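Local coordinates for D-alanyl-D-alanine carboxypeptidase (Penicillin binding protein) family protein (Francisella tularensis subsp. tularensis, PDB 6OSU), which probably removes the terminal D-alanine from peptidoglycan precursor peptides, as a serine D-alanyl-D-alanine carboxypeptidase of the S11 family, at residues I214-Q219 and N249-K254; P384-N387 and G393-V396. All coordinates share one frame; numbering follows the deposited sequence.

Contact 1 (I214-Q219 and N249-K254); sequences IADRKQ and NKLFPK
D216 and R217, on helix 214-220, stand opposite L251, the last residue of helix 242-251, and F252 just after it, with the D216 and L251 CA atoms 8.3 Å apart. Two meetings, in which the side chains cross at about a right angle, join the segments, and F252 also touches backbone atoms of D216 and R217. L251 lays its CD1 methyl squarely over one face of the D216 carboxylate, 3.8 Å from CG and almost as near to both oxygens, so a methyl covers that face. F252 sends its ring to the other helix: D216 O lies at the ring edge, 4.0 Å from CE2, whereas R217 approaches obliquely, its CA 3.9 Å from CZ. With CG of R217 anti to the backbone N (chi1 -171°), the aliphatic root of the arginine passes the ring, and its extended chain carries the guanidinium away. The end of one helix thus packs on the side of another, the two also tied by the C220-C248 disulfide and a K247-Q219 hydrogen bond; K247 forms a long, weak ion pair with D216. The buried F252 ring sits in an apolar cluster with F258, P222, V203 of strand 201-205 and F224 of strand 223-224.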
ATOM      1  N   ILE A 214      -1.669 -23.491   8.220  1.00 79.55           N
ATOM      2  CA  ILE A 214      -1.971 -23.210   9.621  1.00 80.22           C
ATOM      3  C   ILE A 214      -3.301 -23.842  10.010  1.00 85.39           C
ATOM      4  O   ILE A 214      -3.475 -24.322  11.138  1.00 86.19           O
ATOM      5  CB  ILE A 214      -1.957 -21.690   9.874  1.00 78.78           C
ATOM      6  CG1 ILE A 214      -0.522 -21.159   9.829  1.00 76.11           C
ATOM      7  CG2 ILE A 214      -2.613 -21.348  11.203  1.00 79.23           C
ATOM      8  CD1 ILE A 214      -0.395 -19.705  10.230  1.00 74.84           C
ATOM      9  N   ALA A 215      -4.256 -23.870   9.076  1.00 91.07           N
ATOM     10  CA  ALA A 215      -5.525 -24.540   9.333  1.00 98.36           C
ATOM     11  C   ALA A 215      -5.323 -26.032   9.560  1.00100.34           C
ATOM     12  O   ALA A 215      -5.990 -26.633  10.410  1.00103.62           O
ATOM     13  CB  ALA A 215      -6.494 -24.298   8.176  1.00102.50           C
ATOM     14  N   ASP A 216      -4.404 -26.650   8.811  1.00 98.14           N
ATOM     15  CA  ASP A 216      -4.098 -28.059   9.043  1.00 99.90           C
ATOM     16  C   ASP A 216      -3.459 -28.276  10.407  1.00 97.72           C
ATOM     17  O   ASP A 216      -3.615 -29.351  10.996  1.00 99.69           O
ATOM     18  CB  ASP A 216      -3.183 -28.609   7.949  1.00100.73           C
ATOM     19  CG  ASP A 216      -3.936 -28.972   6.684  1.00105.31           C
ATOM     20  OD1 ASP A 216      -3.522 -28.522   5.594  1.00105.79           O
ATOM     21  OD2 ASP A 216      -4.950 -29.696   6.782  1.00108.88           O
ATOM     22  N   ARG A 217      -2.742 -27.277  10.925  1.00 94.01           N
ATOM     23  CA  ARG A 217      -2.159 -27.416  12.255  1.00 93.61           C
ATOM     24  C   ARG A 217      -3.232 -27.356  13.333  1.00 96.93           C
ATOM     25  O   ARG A 217      -3.208 -28.145  14.282  1.00 99.07           O
ATOM     26  CB  ARG A 217      -1.109 -26.335  12.498  1.00 90.10           C
ATOM     27  CG  ARG A 217      -0.325 -26.553  13.778  1.00 89.59           C
ATOM     28  CD  ARG A 217       0.203 -25.257  14.364  1.00 87.58           C
ATOM     29  NE  ARG A 217       0.939 -25.503  15.602  1.00 87.50           N
ATOM     30  CZ  ARG A 217       1.456 -24.550  16.371  1.00 86.41           C
ATOM     31  NH1 ARG A 217       2.110 -24.873  17.479  1.00 87.19           N
ATOM     32  NH2 ARG A 217       1.319 -23.275  16.034  1.00 84.92           N
ATOM     33  N   LYS A 218      -4.182 -26.427  13.205  1.00 98.04           N
ATOM     34  CA  LYS A 218      -5.238 -26.302  14.201  1.00100.67           C
ATOM     35  C   LYS A 218      -6.178 -27.501  14.207  1.00103.69           C
ATOM     36  O   LYS A 218      -6.842 -27.742  15.220  1.00105.68           O
ATOM     37  CB  LYS A 218      -6.028 -25.011  13.973  1.00101.21           C
ATOM     38  CG  LYS A 218      -5.231 -23.740  14.255  1.00 98.57           C
ATOM     39  CD  LYS A 218      -5.989 -22.497  13.805  1.00 99.16           C
ATOM     40  CE  LYS A 218      -5.122 -21.241  13.863  1.00 96.57           C
ATOM     41  NZ  LYS A 218      -5.111 -20.600  15.209  1.00 97.15           N
ATOM     42  N   GLN A 219      -6.249 -28.255  13.107  1.00104.39           N
ATOM     43  CA  GLN A 219      -7.026 -29.492  13.106  1.00107.87           C
ATOM     44  C   GLN A 219      -6.338 -30.570  13.935  1.00106.82           C
ATOM     45  O   GLN A 219      -6.972 -31.229  14.767  1.00109.86           O
ATOM     46  CB  GLN A 219      -7.236 -29.990  11.678  1.00110.58           C
ATOM     47  CG  GLN A 219      -8.071 -29.089  10.796  1.00112.96           C
ATOM     48  CD  GLN A 219      -8.273 -29.680   9.416  1.00116.36           C
ATOM     49  OE1 GLN A 219      -8.200 -30.894   9.234  1.00119.32           O
ATOM     50  NE2 GLN A 219      -8.520 -28.823   8.432  1.00116.27           N
ATOM     51  N   ASN A 249      -0.690 -37.686  10.330  1.00108.43           N
ATOM     52  CA  ASN A 249       0.564 -38.430  10.370  1.00106.97           C
ATOM     53  C   ASN A 249       1.443 -38.123   9.166  1.00104.28           C
ATOM     54  O   ASN A 249       2.674 -38.180   9.272  1.00102.46           O
ATOM     55  CB  ASN A 249       0.280 -39.929  10.453  1.00111.20           C
ATOM     56  CG  ASN A 249      -0.132 -40.369  11.843  1.00113.31           C
ATOM     57  OD1 ASN A 249      -1.253 -40.832  12.055  1.00116.56           O
ATOM     58  ND2 ASN A 249       0.778 -40.233  12.802  1.00111.90           N
ATOM     59  N   LYS A 250       0.839 -37.800   8.019  1.00104.28           N
ATOM     60  CA  LYS A 250       1.617 -37.472   6.828  1.00101.74           C
ATOM     61  C   LYS A 250       2.125 -36.035   6.857  1.00 95.58           C
ATOM     62  O   LYS A 250       3.268 -35.772   6.467  1.00 93.32           O
ATOM     63  CB  LYS A 250       0.776 -37.704   5.569  1.00104.65           C
ATOM     64  CG  LYS A 250       1.522 -37.438   4.270  1.00103.86           C
ATOM     65  CD  LYS A 250       0.569 -37.349   3.084  1.00106.44           C
ATOM     66  CE  LYS A 250      -0.107 -38.680   2.800  1.00111.91           C
ATOM     67  NZ  LYS A 250       0.793 -39.623   2.081  1.00114.25           N
ATOM     68  N   LEU A 251       1.292 -35.095   7.310  1.00 92.89           N
ATOM     69  CA  LEU A 251       1.696 -33.695   7.360  1.00 88.11           C
ATOM     70  C   LEU A 251       2.638 -33.413   8.522  1.00 85.66           C
ATOM     71  O   LEU A 251       3.515 -32.548   8.409  1.00 82.81           O
ATOM     72  CB  LEU A 251       0.465 -32.795   7.460  1.00 86.92           C
ATOM     73  CG  LEU A 251      -0.520 -32.861   6.292  1.00 89.05           C
ATOM     74  CD1 LEU A 251      -1.776 -32.058   6.602  1.00 89.22           C
ATOM     75  CD2 LEU A 251       0.136 -32.369   5.011  1.00 87.96           C
ATOM     76  N   PHE A 252       2.473 -34.122   9.636  1.00100.34           N
ATOM     77  CA  PHE A 252       3.336 -33.983  10.806  1.00 98.13           C
ATOM     78  C   PHE A 252       3.850 -35.364  11.178  1.00100.31           C
ATOM     79  O   PHE A 252       3.319 -36.009  12.093  1.00103.34           O
ATOM     80  CB  PHE A 252       2.591 -33.346  11.980  1.00 98.19           C
ATOM     81  CG  PHE A 252       2.027 -31.989  11.679  1.00 95.60           C
ATOM     82  CD1 PHE A 252       2.814 -30.854  11.797  1.00 92.34           C
ATOM     83  CD2 PHE A 252       0.706 -31.845  11.290  1.00 96.84           C
ATOM     84  CE1 PHE A 252       2.294 -29.599  11.528  1.00 89.67           C
ATOM     85  CE2 PHE A 252       0.181 -30.595  11.020  1.00 94.39           C
ATOM     86  CZ  PHE A 252       0.977 -29.470  11.141  1.00 90.85           C
ATOM     87  N   PRO A 253       4.883 -35.858  10.482  1.00 99.96           N
ATOM     88  CA  PRO A 253       5.436 -37.180  10.817  1.00103.87           C
ATOM     89  C   PRO A 253       6.015 -37.217  12.222  1.00104.45           C
ATOM     90  O   PRO A 253       5.894 -36.241  12.965  1.00102.48           O
ATOM     91  CB  PRO A 253       6.522 -37.388   9.753  1.00103.25           C
ATOM     92  CG  PRO A 253       6.150 -36.458   8.635  1.00100.54           C
ATOM     93  CD  PRO A 253       5.536 -35.267   9.303  1.00 97.30           C
ATOM     94  N   LYS A 254       6.639 -38.322  12.610  1.00107.38           N
ATOM     95  CA  LYS A 254       7.227 -38.451  13.937  1.00107.75           C
ATOM     96  C   LYS A 254       8.734 -38.247  13.841  1.00106.97           C
ATOM     97  O   LYS A 254       9.434 -39.036  13.197  1.00108.81           O
ATOM     98  CB  LYS A 254       6.893 -39.810  14.553  1.00111.26           C
ATOM     99  CG  LYS A 254       5.415 -39.968  14.897  1.00111.74           C
ATOM    100  CD  LYS A 254       5.137 -41.197  15.756  1.00115.68           C
ATOM    101  CE  LYS A 254       4.851 -42.427  14.908  1.00118.33           C
ATOM    102  NZ  LYS A 254       3.916 -43.355  15.603  1.00122.62           N
TER

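Contact 2 (P384-N387 and G393-V396); sequences PNLN and GQTV
The side-chain amide of Q394 meets L386 at its nitrogen end: the CD1 methyl of L386 lies 4.1 Å from NE2, beyond the end of the amide and lifted well out of its plane, so that the leucine stacks on neither face. At the other end of the group OE1 accepts a hydrogen bond from the backbone N of K391, which helps to hold the amide with NE2 on the leucine side. The two side chains run past each other in opposite directions, and Q394 reaches L386 through a chain extended beyond CG.

The larger part of the contact is made with V396; the CA atoms of L386 and V396 are 7.0 Å apart. The CD2 methyl of L386 packs on CB of V396 at 3.7 Å and on its CG1 at 3.8 Å, while CD1 touches the same CG1 at 4.0 Å. One valine methyl is thus straddled by both ends of the leucine fork. CG of L386 is anti to the backbone N (chi1 -175°), which directs the fork across to the strand. V396 also touches I390, from the loop that joins the two segments, and V415 of strand 409-417; its backbone is hydrogen-bonded to N383 and V415.

The leucine packs the loop of the beta hairpin formed by strands 376-382 and 395-403 against the start of its second strand, within the C-terminal beta domain. Between the segments the attraction is mainly apolar, leucine on valine, with the amide nitrogen only in van der Waals contact with a methyl, whereas the polar bonds that hold the valine backbone and the amide come from the surrounding backbone.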
ATOM      1  N   PRO A 384      -9.131  35.362 -16.746  1.00 80.88           N
ATOM      2  CA  PRO A 384      -9.702  36.721 -16.673  1.00 82.66           C
ATOM      3  C   PRO A 384      -9.530  37.523 -17.947  1.00 86.91           C
ATOM      4  O   PRO A 384     -10.264  38.498 -18.149  1.00 90.70           O
ATOM      5  CB  PRO A 384      -8.945  37.362 -15.503  1.00 82.79           C
ATOM      6  CG  PRO A 384      -7.688  36.569 -15.380  1.00 82.11           C
ATOM      7  CD  PRO A 384      -8.040  35.165 -15.777  1.00 79.37           C
ATOM      8  N   ASN A 385      -8.587  37.148 -18.814  1.00 87.78           N
ATOM      9  CA  ASN A 385      -8.357  37.833 -20.081  1.00 92.36           C
ATOM     10  C   ASN A 385      -8.994  37.097 -21.254  1.00 93.44           C
ATOM     11  O   ASN A 385      -8.487  37.161 -22.380  1.00 96.58           O
ATOM     12  CB  ASN A 385      -6.860  38.013 -20.315  1.00 94.64           C
ATOM     13  CG  ASN A 385      -6.146  38.563 -19.099  1.00 95.55           C
ATOM     14  OD1 ASN A 385      -5.318  37.884 -18.493  1.00 94.86           O
ATOM     15  ND2 ASN A 385      -6.469  39.796 -18.729  1.00 89.52           N
ATOM     16  N   LEU A 386     -10.096  36.396 -21.011  1.00 91.83           N
ATOM     17  CA  LEU A 386     -10.781  35.641 -22.051  1.00 93.49           C
ATOM     18  C   LEU A 386     -11.760  36.554 -22.779  1.00 97.23           C
ATOM     19  O   LEU A 386     -12.667  37.120 -22.160  1.00 95.97           O
ATOM     20  CB  LEU A 386     -11.514  34.443 -21.451  1.00 89.97           C
ATOM     21  CG  LEU A 386     -12.174  33.502 -22.455  1.00 90.44           C
ATOM     22  CD1 LEU A 386     -11.119  32.860 -23.343  1.00 92.44           C
ATOM     23  CD2 LEU A 386     -13.005  32.444 -21.747  1.00 86.23           C
ATOM     24  N   ASN A 387     -11.577  36.691 -24.089  1.00102.29           N
ATOM     25  CA  ASN A 387     -12.499  37.445 -24.921  1.00106.90           C
ATOM     26  C   ASN A 387     -12.746  36.672 -26.207  1.00109.57           C
ATOM     27  O   ASN A 387     -11.959  35.806 -26.599  1.00108.97           O
ATOM     28  CB  ASN A 387     -11.973  38.856 -25.228  1.00112.01           C
ATOM     29  CG  ASN A 387     -10.463  38.900 -25.371  1.00113.79           C
ATOM     30  OD1 ASN A 387      -9.902  38.363 -26.326  1.00115.97           O
ATOM     31  ND2 ASN A 387      -9.796  39.550 -24.422  1.00113.28           N
ATOM     32  N   GLY A 393     -12.428  23.362 -28.370  1.00110.87           N
ATOM     33  CA  GLY A 393     -11.170  22.753 -27.999  1.00110.14           C
ATOM     34  C   GLY A 393     -10.133  23.714 -27.470  1.00108.90           C
ATOM     35  O   GLY A 393      -8.991  23.299 -27.234  1.00109.95           O
ATOM     36  N   GLN A 394     -10.487  24.980 -27.275  1.00105.40           N
ATOM     37  CA  GLN A 394      -9.589  25.952 -26.671  1.00102.22           C
ATOM     38  C   GLN A 394      -9.751  25.941 -25.155  1.00 94.40           C
ATOM     39  O   GLN A 394     -10.867  25.838 -24.636  1.00 92.46           O
ATOM     40  CB  GLN A 394      -9.870  27.347 -27.232  1.00106.12           C
ATOM     41  CG  GLN A 394      -9.068  28.474 -26.601  1.00106.52           C
ATOM     42  CD  GLN A 394      -9.413  29.825 -27.206  1.00110.22           C
ATOM     43  OE1 GLN A 394      -9.827  29.911 -28.361  1.00113.74           O
ATOM     44  NE2 GLN A 394      -9.250  30.887 -26.423  1.00109.31           N
ATOM     45  N   THR A 395      -8.629  26.033 -24.447  1.00 90.46           N
ATOM     46  CA  THR A 395      -8.646  26.037 -22.989  1.00 84.27           C
ATOM     47  C   THR A 395      -9.070  27.415 -22.491  1.00 82.33           C
ATOM     48  O   THR A 395      -8.408  28.417 -22.783  1.00 84.16           O
ATOM     49  CB  THR A 395      -7.273  25.661 -22.439  1.00 83.57           C
ATOM     50  OG1 THR A 395      -6.859  24.408 -22.999  1.00 85.53           O
ATOM     51  CG2 THR A 395      -7.322  25.545 -20.922  1.00 78.51           C
ATOM     52  N   VAL A 396     -10.167  27.466 -21.737  1.00 78.86           N
ATOM     53  CA  VAL A 396     -10.737  28.733 -21.285  1.00 77.33           C
ATOM     54  C   VAL A 396     -10.614  28.944 -19.787  1.00 74.77           C
ATOM     55  O   VAL A 396     -10.919  30.049 -19.309  1.00 75.02           O
ATOM     56  CB  VAL A 396     -12.214  28.870 -21.706  1.00 75.45           C
ATOM     57  CG1 VAL A 396     -12.322  29.014 -23.216  1.00 78.97           C
ATOM     58  CG2 VAL A 396     -13.014  27.676 -21.218  1.00 71.44           C
TER

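In the fold
Contact 1 and contact 2 lie on opposite sides of the chain's centre, about 55 Å apart at their nearest atoms, and hold no element in common. Both are partly buried, each built round one buried side chain, F252 or V396, and both are away from the predicted active-site residues. Contact 1 links two helices over a span of 29 residues, with a disulfide and polar links close by, and its chemistry mixes aromatic, aliphatic and charged groups. Contact 2 closes the long loop of a beta hairpin in the PBP5-type C-terminal domain, on a strand of the antiparallel sheet, where leucine and valine branches meet and a glutamine amide touches at the rim.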